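Long-range contacts in haloacid dehalogenase-like hydrolase (Klebsiella pneumoniae subsp. pneumoniae, PDB 3PGV), which is probably a magnesium-dependent phosphatase of the Cof family within the haloacid dehalogenase superfamily, here binding a calcium ion: residues 104-115 with 153-163; 114-123 with 128-136. One frame throughout, in Å; residues are numbered along the deposited sequence.

Contact 1 of 2, residues 104-115 with 153-163; sequences RDIAADLFEIVR and YEPGELDPQGI
Segments 104-115 and 153-163 come nearest at A108 and P160, whose CA atoms lie 5.2 Å apart, and remain close as far as E112 and P155, the latter within the type II turn E154-E157. F111 is the main apolar contact. L158 CD2 sits over one face of its ring, 3.8 Å from the centroid, a CH-pi contact, while A107 O lies above the rim of the other face and I163 CD1 meets the edge at CZ. With CG beside the backbone N and anti to the carbonyl carbon (chi1 -68°), the ring lies back over the preceding helical turn. P160 packs on A107 and A108 and lays CG over the centre of the R104 guanidinium, 3.5 Å from CZ. The extended R104 chain crosses the proline and brings the guanidinium to a water that accepts from NH2 and donates to D159 OD1 and Q161 OE1; D159 OD2 is held in a salt bridge by R126 of strand 121-126.

Y153 OH donates to F111 O (2.7 Å), in the carbonyl plane and on a lone pair. R115 NH2 gives Y153 O a 2.6 Å bond close to the guanidinium plane (160° at the hydrogen). The same guanidinium has P155 CD over one face and a salt bridge from NH1 to E112 OE2 (3.0 Å); the two in-plane bonds together set its rotation, and its CZ makes an off-centre cation-pi contact with the Y153 ring. A second water joins E112 OE2 to G156 N.

The loop leading from strand 150-152 into strand 163-169 thus covers one side of helix 104-110, in what is probably the cap domain of this Cof-type protein. On other sides L110 packs against F168 of strand 163-169 and W187 of helix 173-187, and F111 reaches V124.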
loop_
_atom_site.group_PDB
_atom_site.type_symbol
_atom_site.label_atom_id
_atom_site.label_comp_id
_atom_site.label_asym_id
_atom_site.label_seq_id
_atom_site.Cartn_x
_atom_site.Cartn_y
_atom_site.Cartn_z
ATOM N N ARG A 104 -18.530 -5.661 8.295
ATOM C CA ARG A 104 -18.654 -5.449 9.745
ATOM C C ARG A 104 -18.343 -6.708 10.570
ATOM O O ARG A 104 -17.608 -6.631 11.549
ATOM C CB ARG A 104 -20.047 -4.909 10.087
ATOM C CG ARG A 104 -20.126 -4.238 11.442
ATOM C CD ARG A 104 -21.554 -3.839 11.785
ATOM N NE ARG A 104 -21.630 -3.151 13.075
ATOM C CZ ARG A 104 -21.684 -3.776 14.248
ATOM N NH1 ARG A 104 -21.645 -5.109 14.304
ATOM N NH2 ARG A 104 -21.733 -3.078 15.374
ATOM N N ASP A 105 -18.917 -7.851 10.184
ATOM C CA ASP A 105 -18.726 -9.108 10.911
ATOM C C ASP A 105 -17.262 -9.543 10.892
ATOM O O ASP A 105 -16.765 -10.050 11.898
ATOM C CB ASP A 105 -19.631 -10.218 10.335
ATOM C CG ASP A 105 -19.344 -10.547 8.884
ATOM O OD1 ASP A 105 -19.246 -9.603 8.071
ATOM O OD2 ASP A 105 -19.183 -11.740 8.568
ATOM N N ILE A 106 -16.558 -9.312 9.751
ATOM C CA ILE A 106 -15.152 -9.685 9.606
ATOM C C ILE A 106 -14.264 -8.755 10.444
ATOM O O ILE A 106 -13.398 -9.229 11.187
ATOM C CB ILE A 106 -14.724 -9.724 8.113
ATOM C CG1 ILE A 106 -15.616 -10.692 7.299
ATOM C CG2 ILE A 106 -13.220 -10.076 7.973
ATOM C CD1 ILE A 106 -15.173 -10.884 5.857
ATOM N N ALA A 107 -14.526 -7.436 10.377
ATOM C CA ALA A 107 -13.799 -6.459 11.183
ATOM C C ALA A 107 -13.943 -6.782 12.700
ATOM O O ALA A 107 -12.942 -6.862 13.404
ATOM C CB ALA A 107 -14.300 -5.056 10.890
ATOM N N ALA A 108 -15.168 -7.083 13.151
ATOM C CA ALA A 108 -15.426 -7.424 14.556
ATOM C C ALA A 108 -14.596 -8.614 15.013
ATOM O O ALA A 108 -14.018 -8.573 16.108
ATOM C CB ALA A 108 -16.906 -7.701 14.766
ATOM N N ASP A 109 -14.486 -9.667 14.151
ATOM C CA ASP A 109 -13.689 -10.859 14.456
ATOM C C ASP A 109 -12.199 -10.565 14.421
ATOM O O ASP A 109 -11.472 -11.023 15.292
ATOM C CB ASP A 109 -14.037 -12.017 13.499
ATOM C CG ASP A 109 -15.440 -12.590 13.704
ATOM O OD1 ASP A 109 -15.986 -12.445 14.825
ATOM O OD2 ASP A 109 -15.968 -13.219 12.760
ATOM N N LEU A 110 -11.742 -9.786 13.420
ATOM C CA LEU A 110 -10.327 -9.403 13.283
ATOM C C LEU A 110 -9.831 -8.628 14.483
ATOM O O LEU A 110 -8.656 -8.745 14.850
ATOM C CB LEU A 110 -10.108 -8.576 12.005
ATOM C CG LEU A 110 -10.174 -9.354 10.682
ATOM C CD1 LEU A 110 -10.159 -8.401 9.498
ATOM C CD2 LEU A 110 -9.027 -10.355 10.573
ATOM N N PHE A 111 -10.732 -7.842 15.129
ATOM C CA PHE A 111 -10.384 -7.041 16.318
ATOM C C PHE A 111 -9.907 -7.914 17.481
ATOM O O PHE A 111 -9.160 -7.438 18.336
ATOM C CB PHE A 111 -11.589 -6.220 16.782
ATOM C CG PHE A 111 -12.036 -5.099 15.876
ATOM C CD1 PHE A 111 -11.257 -4.702 14.794
ATOM C CD2 PHE A 111 -13.191 -4.378 16.155
ATOM C CE1 PHE A 111 -11.675 -3.663 13.955
ATOM C CE2 PHE A 111 -13.603 -3.334 15.322
ATOM C CZ PHE A 111 -12.837 -2.981 14.228
ATOM N N GLU A 112 -10.364 -9.188 17.529
ATOM C CA GLU A 112 -10.183 -10.056 18.683
ATOM C C GLU A 112 -9.564 -11.410 18.353
ATOM O O GLU A 112 -9.315 -12.192 19.265
ATOM C CB GLU A 112 -11.548 -10.257 19.394
ATOM C CG GLU A 112 -12.142 -8.963 19.955
ATOM C CD GLU A 112 -11.219 -8.242 20.930
ATOM O OE1 GLU A 112 -10.661 -8.915 21.827
ATOM O OE2 GLU A 112 -11.048 -7.009 20.790
ATOM N N ILE A 113 -9.337 -11.709 17.054
ATOM C CA ILE A 113 -8.867 -13.035 16.626
ATOM C C ILE A 113 -7.598 -13.506 17.366
ATOM O O ILE A 113 -7.497 -14.688 17.722
ATOM C CB ILE A 113 -8.768 -13.165 15.068
ATOM C CG1 ILE A 113 -8.629 -14.649 14.638
ATOM C CG2 ILE A 113 -7.642 -12.283 14.486
ATOM C CD1 ILE A 113 -8.781 -14.930 13.088
ATOM N N VAL A 114 -6.662 -12.577 17.652
ATOM C CA VAL A 114 -5.418 -12.924 18.359
ATOM C C VAL A 114 -5.187 -12.007 19.555
ATOM O O VAL A 114 -4.056 -11.620 19.823
ATOM C CB VAL A 114 -4.189 -12.970 17.406
ATOM C CG1 VAL A 114 -4.205 -14.233 16.556
ATOM C CG2 VAL A 114 -4.128 -11.725 16.528
ATOM N N ARG A 115 -6.267 -11.689 20.304
ATOM C CA ARG A 115 -6.173 -10.826 21.476
ATOM C C ARG A 115 -5.182 -11.373 22.504
ATOM O O ARG A 115 -4.418 -10.603 23.102
ATOM C CB ARG A 115 -7.545 -10.659 22.130
ATOM C CG ARG A 115 -7.528 -9.710 23.320
ATOM C CD ARG A 115 -8.169 -8.429 22.940
ATOM N NE ARG A 115 -7.479 -7.278 23.479
ATOM C CZ ARG A 115 -7.779 -6.031 23.155
ATOM N NH1 ARG A 115 -8.755 -5.781 22.289
ATOM N NH2 ARG A 115 -7.104 -5.021 23.685
ATOM N N TYR A 153 -7.589 -0.053 22.543
ATOM C CA TYR A 153 -8.971 -0.532 22.636
ATOM C C TYR A 153 -9.058 -1.851 23.392
ATOM O O TYR A 153 -8.202 -2.717 23.227
ATOM C CB TYR A 153 -9.649 -0.623 21.235
ATOM C CG TYR A 153 -9.188 -1.795 20.396
ATOM C CD1 TYR A 153 -8.090 -1.683 19.549
ATOM C CD2 TYR A 153 -9.894 -2.994 20.390
ATOM C CE1 TYR A 153 -7.688 -2.744 18.737
ATOM C CE2 TYR A 153 -9.488 -4.071 19.602
ATOM C CZ TYR A 153 -8.373 -3.946 18.788
ATOM O OH TYR A 153 -7.955 -5.009 18.028
ATOM N N GLU A 154 -10.051 -1.977 24.263
ATOM C CA GLU A 154 -10.292 -3.196 25.011
ATOM C C GLU A 154 -11.352 -4.034 24.291
ATOM O O GLU A 154 -12.076 -3.504 23.448
ATOM C CB GLU A 154 -10.725 -2.865 26.450
ATOM C CG GLU A 154 -9.583 -2.321 27.315
ATOM C CD GLU A 154 -8.420 -3.281 27.520
ATOM O OE1 GLU A 154 -8.640 -4.375 28.090
ATOM O OE2 GLU A 154 -7.283 -2.929 27.127
ATOM N N PRO A 155 -11.397 -5.371 24.514
ATOM C CA PRO A 155 -12.381 -6.191 23.783
ATOM C C PRO A 155 -13.786 -5.601 23.792
ATOM O O PRO A 155 -14.293 -5.228 24.845
ATOM C CB PRO A 155 -12.320 -7.539 24.501
ATOM C CG PRO A 155 -10.935 -7.606 25.055
ATOM C CD PRO A 155 -10.560 -6.197 25.419
ATOM N N GLY A 156 -14.343 -5.409 22.590
ATOM C CA GLY A 156 -15.707 -4.926 22.401
ATOM C C GLY A 156 -15.881 -3.419 22.392
ATOM O O GLY A 156 -16.963 -2.928 22.062
ATOM N N GLU A 157 -14.840 -2.662 22.769
ATOM C CA GLU A 157 -14.990 -1.213 22.822
ATOM C C GLU A 157 -14.639 -0.480 21.489
ATOM O O GLU A 157 -14.654 0.751 21.449
ATOM C CB GLU A 157 -14.271 -0.604 24.066
ATOM C CG GLU A 157 -12.797 -0.289 23.892
ATOM C CD GLU A 157 -12.132 0.259 25.147
ATOM O OE1 GLU A 157 -12.692 0.070 26.254
ATOM O OE2 GLU A 157 -11.013 0.811 25.030
ATOM N N LEU A 158 -14.391 -1.234 20.395
ATOM C CA LEU A 158 -14.103 -0.600 19.095
ATOM C C LEU A 158 -15.213 -0.880 18.062
ATOM O O LEU A 158 -15.583 -2.036 17.854
ATOM C CB LEU A 158 -12.717 -1.039 18.556
ATOM C CG LEU A 158 -12.281 -0.423 17.208
ATOM C CD1 LEU A 158 -12.217 1.085 17.283
ATOM C CD2 LEU A 158 -10.951 -0.989 16.758
ATOM N N ASP A 159 -15.733 0.190 17.411
ATOM C CA ASP A 159 -16.787 0.073 16.404
ATOM C C ASP A 159 -16.269 -0.591 15.122
ATOM O O ASP A 159 -15.303 -0.098 14.510
ATOM C CB ASP A 159 -17.402 1.442 16.083
ATOM C CG ASP A 159 -18.589 1.349 15.143
ATOM O OD1 ASP A 159 -19.620 0.794 15.550
ATOM O OD2 ASP A 159 -18.467 1.798 13.997
ATOM N N PRO A 160 -16.953 -1.677 14.648
ATOM C CA PRO A 160 -16.444 -2.394 13.464
ATOM C C PRO A 160 -16.837 -1.781 12.116
ATOM O O PRO A 160 -16.652 -2.425 11.081
ATOM C CB PRO A 160 -16.974 -3.816 13.651
ATOM C CG PRO A 160 -18.178 -3.671 14.500
ATOM C CD PRO A 160 -18.091 -2.389 15.271
ATOM N N GLN A 161 -17.257 -0.513 12.109
ATOM C CA GLN A 161 -17.543 0.172 10.852
ATOM C C GLN A 161 -16.486 1.223 10.510
ATOM O O GLN A 161 -15.846 1.760 11.409
ATOM C CB GLN A 161 -18.961 0.756 10.846
ATOM C CG GLN A 161 -20.023 -0.341 10.715
ATOM C CD GLN A 161 -21.419 0.180 10.660
ATOM O OE1 GLN A 161 -22.349 -0.439 11.172
ATOM N NE2 GLN A 161 -21.615 1.299 9.986
ATOM N N GLY A 162 -16.235 1.413 9.203
ATOM C CA GLY A 162 -15.239 2.352 8.700
ATOM C C GLY A 162 -13.832 1.787 8.735
ATOM O O GLY A 162 -12.853 2.540 8.751
ATOM N N ILE A 163 -13.712 0.454 8.718
ATOM C CA ILE A 163 -12.395 -0.196 8.837
ATOM C C ILE A 163 -11.735 -0.377 7.473
ATOM O O ILE A 163 -12.125 -1.257 6.726
ATOM C CB ILE A 163 -12.502 -1.545 9.619
ATOM C CG1 ILE A 163 -13.367 -1.405 10.925
ATOM C CG2 ILE A 163 -11.121 -2.147 9.896
ATOM C CD1 ILE A 163 -12.896 -0.339 11.912
HETATM O O HOH W 1 -21.484 -0.585 14.174
HETATM O O HOH W 2 -13.245 -5.591 20.069
#

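Contact 2 of 2, residues 114-123 with 128-136; sequences VRNDPKIVTN and DEWYMNRHR. With EDO (1,2-ethanediol), chain I.
N133 ties off the open end of the beta hairpin of strands 121-126 and 129-132, away from its turn. Its backbone N donates to T122 O (3.0 Å) in the carbonyl plane, and its OD1 takes T122 N at 2.8 Å from above the amide plane. With chi1 at 64°, CG lies between the backbone N and the carbonyl carbon, which turns the amide back onto T122. N133 CB also lies over the R115 guanidinium, toward the rim, on the face opposite P155. One step along, N123 and M132 form an antiparallel non-hydrogen-bonded pair.

R134 reaches into the turns ahead of the strand. Its NH2 bonds both R115 O (2.9 Å) and D117 O (2.8 Å), each time from above the carbonyl plane. D117 O also accepts I120 N from the opposite face. A water donates to V114 O and I120 O and accepts from T122 OG1 and N133 ND2. Farther out, D117 OD2 is hydrogen-bonded to H175 NE2 of helix 173-187, and N123 ND2 to F167 O and T169 OG1. W130 N donates to O2 (2.7 Å) of a 1,2-ethanediol, probably from the crystallisation liquor, also bonded to N149 O.

N123 OD1 faces two donors: W130 NE1 arrives in the amide plane on a lone pair (3.2 Å), and R136 NH2 comes from above it at 2.9 Å, nearly straight at 170°.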
loop_
_atom_site.group_PDB
_atom_site.type_symbol
_atom_site.label_atom_id
_atom_site.label_comp_id
_atom_site.label_asym_id
_atom_site.label_seq_id
_atom_site.Cartn_x
_atom_site.Cartn_y
_atom_site.Cartn_z
ATOM N N VAL A 114 -6.662 -12.577 17.652
ATOM C CA VAL A 114 -5.418 -12.924 18.359
ATOM C C VAL A 114 -5.187 -12.007 19.555
ATOM O O VAL A 114 -4.056 -11.620 19.823
ATOM C CB VAL A 114 -4.189 -12.970 17.406
ATOM C CG1 VAL A 114 -4.205 -14.233 16.556
ATOM C CG2 VAL A 114 -4.128 -11.725 16.528
ATOM N N ARG A 115 -6.267 -11.689 20.304
ATOM C CA ARG A 115 -6.173 -10.826 21.476
ATOM C C ARG A 115 -5.182 -11.373 22.504
ATOM O O ARG A 115 -4.418 -10.603 23.102
ATOM C CB ARG A 115 -7.545 -10.659 22.130
ATOM C CG ARG A 115 -7.528 -9.710 23.320
ATOM C CD ARG A 115 -8.169 -8.429 22.940
ATOM N NE ARG A 115 -7.479 -7.278 23.479
ATOM C CZ ARG A 115 -7.779 -6.031 23.155
ATOM N NH1 ARG A 115 -8.755 -5.781 22.289
ATOM N NH2 ARG A 115 -7.104 -5.021 23.685
ATOM N N ASN A 116 -5.201 -12.702 22.717
ATOM C CA ASN A 116 -4.411 -13.352 23.769
ATOM C C ASN A 116 -3.056 -13.863 23.298
ATOM O O ASN A 116 -2.387 -14.578 24.041
ATOM C CB ASN A 116 -5.217 -14.466 24.426
ATOM C CG ASN A 116 -6.531 -13.986 24.998
ATOM O OD1 ASN A 116 -7.601 -14.473 24.633
ATOM N ND2 ASN A 116 -6.482 -12.935 25.817
ATOM N N ASP A 117 -2.618 -13.465 22.089
ATOM C CA ASP A 117 -1.297 -13.863 21.605
ATOM C C ASP A 117 -0.283 -12.778 21.996
ATOM O O ASP A 117 -0.301 -11.691 21.433
ATOM C CB ASP A 117 -1.322 -14.086 20.081
ATOM C CG ASP A 117 -0.119 -14.836 19.526
ATOM O OD1 ASP A 117 0.996 -14.621 20.031
ATOM O OD2 ASP A 117 -0.283 -15.556 18.527
ATOM N N PRO A 118 0.566 -13.018 23.018
ATOM C CA PRO A 118 1.504 -11.967 23.441
ATOM C C PRO A 118 2.512 -11.565 22.356
ATOM O O PRO A 118 3.098 -10.488 22.437
ATOM C CB PRO A 118 2.200 -12.587 24.659
ATOM C CG PRO A 118 2.081 -14.049 24.461
ATOM C CD PRO A 118 0.752 -14.257 23.803
ATOM N N LYS A 119 2.702 -12.430 21.331
ATOM C CA LYS A 119 3.656 -12.180 20.249
ATOM C C LYS A 119 3.090 -11.244 19.178
ATOM O O LYS A 119 3.861 -10.611 18.457
ATOM C CB LYS A 119 4.125 -13.510 19.615
ATOM C CG LYS A 119 4.895 -14.416 20.589
ATOM C CD LYS A 119 5.328 -15.744 19.938
ATOM C CE LYS A 119 6.458 -15.570 18.941
ATOM N NZ LYS A 119 6.878 -16.865 18.351
ATOM N N ILE A 120 1.742 -11.147 19.072
ATOM C CA ILE A 120 1.110 -10.322 18.038
ATOM C C ILE A 120 0.393 -9.087 18.627
ATOM O O ILE A 120 -0.323 -9.198 19.621
ATOM C CB ILE A 120 0.147 -11.166 17.163
ATOM C CG1 ILE A 120 0.859 -12.400 16.575
ATOM C CG2 ILE A 120 -0.490 -10.303 16.065
ATOM C CD1 ILE A 120 -0.114 -13.455 15.886
ATOM N N VAL A 121 0.560 -7.929 17.981
ATOM C CA VAL A 121 -0.213 -6.725 18.283
ATOM C C VAL A 121 -1.233 -6.506 17.144
ATOM O O VAL A 121 -0.869 -6.599 15.963
ATOM C CB VAL A 121 0.695 -5.466 18.488
ATOM C CG1 VAL A 121 -0.139 -4.187 18.560
ATOM C CG2 VAL A 121 1.573 -5.613 19.733
ATOM N N THR A 122 -2.513 -6.300 17.494
ATOM C CA THR A 122 -3.553 -6.054 16.492
ATOM C C THR A 122 -3.736 -4.546 16.271
ATOM O O THR A 122 -4.001 -3.803 17.225
ATOM C CB THR A 122 -4.863 -6.743 16.882
ATOM O OG1 THR A 122 -4.614 -8.136 17.071
ATOM C CG2 THR A 122 -5.982 -6.536 15.823
ATOM N N ASN A 123 -3.593 -4.101 15.013
ATOM C CA ASN A 123 -3.738 -2.694 14.657
ATOM C C ASN A 123 -4.930 -2.505 13.756
ATOM O O ASN A 123 -5.224 -3.372 12.931
ATOM C CB ASN A 123 -2.482 -2.172 13.975
ATOM C CG ASN A 123 -1.248 -2.255 14.805
ATOM O OD1 ASN A 123 -0.820 -1.285 15.399
ATOM N ND2 ASN A 123 -0.600 -3.406 14.801
ATOM N N ASP A 128 -10.148 8.059 10.116
ATOM C CA ASP A 128 -8.906 8.813 10.325
ATOM C C ASP A 128 -8.203 8.446 11.629
ATOM O O ASP A 128 -7.285 9.151 12.050
ATOM C CB ASP A 128 -9.174 10.324 10.258
ATOM C CG ASP A 128 -9.355 10.852 8.851
ATOM O OD1 ASP A 128 -8.920 10.147 7.878
ATOM O OD2 ASP A 128 -9.819 12.008 8.707
ATOM N N GLU A 129 -8.592 7.332 12.246
ATOM C CA GLU A 129 -7.982 6.922 13.515
ATOM C C GLU A 129 -7.220 5.615 13.433
ATOM O O GLU A 129 -7.566 4.731 12.644
ATOM C CB GLU A 129 -9.021 6.864 14.637
ATOM C CG GLU A 129 -9.579 8.220 15.026
ATOM C CD GLU A 129 -10.471 8.174 16.247
ATOM O OE1 GLU A 129 -11.397 7.328 16.274
ATOM O OE2 GLU A 129 -10.239 8.973 17.185
ATOM N N TRP A 130 -6.218 5.470 14.293
ATOM C CA TRP A 130 -5.407 4.285 14.391
ATOM C C TRP A 130 -5.576 3.682 15.763
ATOM O O TRP A 130 -5.402 4.374 16.767
ATOM C CB TRP A 130 -3.936 4.630 14.093
ATOM C CG TRP A 130 -2.928 3.582 14.464
ATOM C CD1 TRP A 130 -3.081 2.228 14.388
ATOM C CD2 TRP A 130 -1.532 3.813 14.751
ATOM N NE1 TRP A 130 -1.890 1.597 14.708
ATOM C CE2 TRP A 130 -0.915 2.548 14.888
ATOM C CE3 TRP A 130 -0.745 4.972 14.900
ATOM C CZ2 TRP A 130 0.427 2.409 15.242
ATOM C CZ3 TRP A 130 0.592 4.833 15.236
ATOM C CH2 TRP A 130 1.167 3.565 15.406
ATOM N N TYR A 131 -6.049 2.418 15.811
ATOM C CA TYR A 131 -6.271 1.703 17.060
ATOM C C TYR A 131 -5.315 0.549 17.217
ATOM O O TYR A 131 -4.887 -0.046 16.231
ATOM C CB TYR A 131 -7.731 1.229 17.175
ATOM C CG TYR A 131 -8.701 2.354 17.451
ATOM C CD1 TYR A 131 -9.295 3.067 16.404
ATOM C CD2 TYR A 131 -9.000 2.739 18.756
ATOM C CE1 TYR A 131 -10.185 4.114 16.654
ATOM C CE2 TYR A 131 -9.859 3.804 19.019
ATOM C CZ TYR A 131 -10.462 4.482 17.963
ATOM O OH TYR A 131 -11.340 5.510 18.219
HETATM N N MSE A 132 -4.977 0.231 18.456
HETATM C CA MSE A 132 -4.048 -0.837 18.792
HETATM C C MSE A 132 -4.598 -1.568 20.012
HETATM O O MSE A 132 -5.153 -0.923 20.903
HETATM C CB MSE A 132 -2.690 -0.231 19.113
HETATM C CG MSE A 132 -1.557 -0.957 18.507
HETATM SE SE MSE A 132 0.121 -0.001 18.736
HETATM C CE MSE A 132 0.178 0.099 20.579
ATOM N N ASN A 133 -4.525 -2.916 20.032
ATOM C CA ASN A 133 -5.105 -3.676 21.153
ATOM C C ASN A 133 -4.293 -3.555 22.437
ATOM O O ASN A 133 -4.867 -3.594 23.527
ATOM C CB ASN A 133 -5.372 -5.144 20.780
ATOM C CG ASN A 133 -4.147 -5.956 20.458
ATOM O OD1 ASN A 133 -3.101 -5.430 20.064
ATOM N ND2 ASN A 133 -4.299 -7.270 20.485
ATOM N N ARG A 134 -2.969 -3.343 22.311
ATOM C CA ARG A 134 -2.082 -3.112 23.458
ATOM C C ARG A 134 -0.772 -2.483 22.991
ATOM O O ARG A 134 -0.436 -2.589 21.819
ATOM C CB ARG A 134 -1.820 -4.419 24.227
ATOM C CG ARG A 134 -0.932 -5.395 23.494
ATOM C CD ARG A 134 -0.786 -6.671 24.273
ATOM N NE ARG A 134 -1.558 -7.750 23.676
ATOM C CZ ARG A 134 -1.067 -8.595 22.781
ATOM N NH1 ARG A 134 0.203 -8.504 22.399
ATOM N NH2 ARG A 134 -1.837 -9.540 22.261
ATOM N N HIS A 135 -0.039 -1.824 23.904
ATOM C CA HIS A 135 1.264 -1.208 23.590
ATOM C C HIS A 135 2.213 -2.235 22.969
ATOM O O HIS A 135 2.269 -3.385 23.434
ATOM C CB HIS A 135 1.907 -0.611 24.851
ATOM C CG HIS A 135 1.107 0.479 25.483
ATOM N ND1 HIS A 135 1.072 1.750 24.942
ATOM C CD2 HIS A 135 0.403 0.476 26.643
ATOM C CE1 HIS A 135 0.310 2.467 25.758
ATOM N NE2 HIS A 135 -0.103 1.745 26.803
ATOM N N ARG A 136 2.951 -1.833 21.914
ATOM C CA ARG A 136 3.897 -2.735 21.244
ATOM C C ARG A 136 5.125 -2.999 22.115
ATOM O O ARG A 136 5.391 -4.144 22.466
ATOM C CB ARG A 136 4.323 -2.176 19.877
ATOM C CG ARG A 136 3.201 -2.131 18.849
ATOM C CD ARG A 136 3.750 -1.889 17.469
ATOM N NE ARG A 136 2.693 -1.573 16.508
ATOM C CZ ARG A 136 2.922 -1.263 15.238
ATOM N NH1 ARG A 136 4.160 -1.247 14.765
ATOM N NH2 ARG A 136 1.920 -0.954 14.438
HETATM C C1 EDO I . -6.026 8.005 16.935
HETATM O O1 EDO I . -6.521 8.987 17.854
HETATM C C2 EDO I . -5.724 8.688 15.605
HETATM O O2 EDO I . -4.936 7.826 14.768
HETATM O O HOH W 3 -2.988 -9.378 19.140
#

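Overall arrangement
Contacts 1 and 2 lie side by side, their centres 11 Å apart, and share V114 and R115, where the chain passes from helix 104-110 towards strand 121-126. Apart from these two shared residues, contact 2 falls between the segments of contact 1 in sequence. Y153 joins the two: its N is 3.1 Å from M132 O, probably a hydrogen bond that continues the pairing of strands 129-132 and 150-152, and its OH packs 3.3 Å from T122 CG2. Both contacts belong to the part of the chain built round the six-stranded mixed sheet and lie away from the calcium site of D27, D29 and D233. The side chain of R136 lies about 7 Å from a bound HEPES molecule.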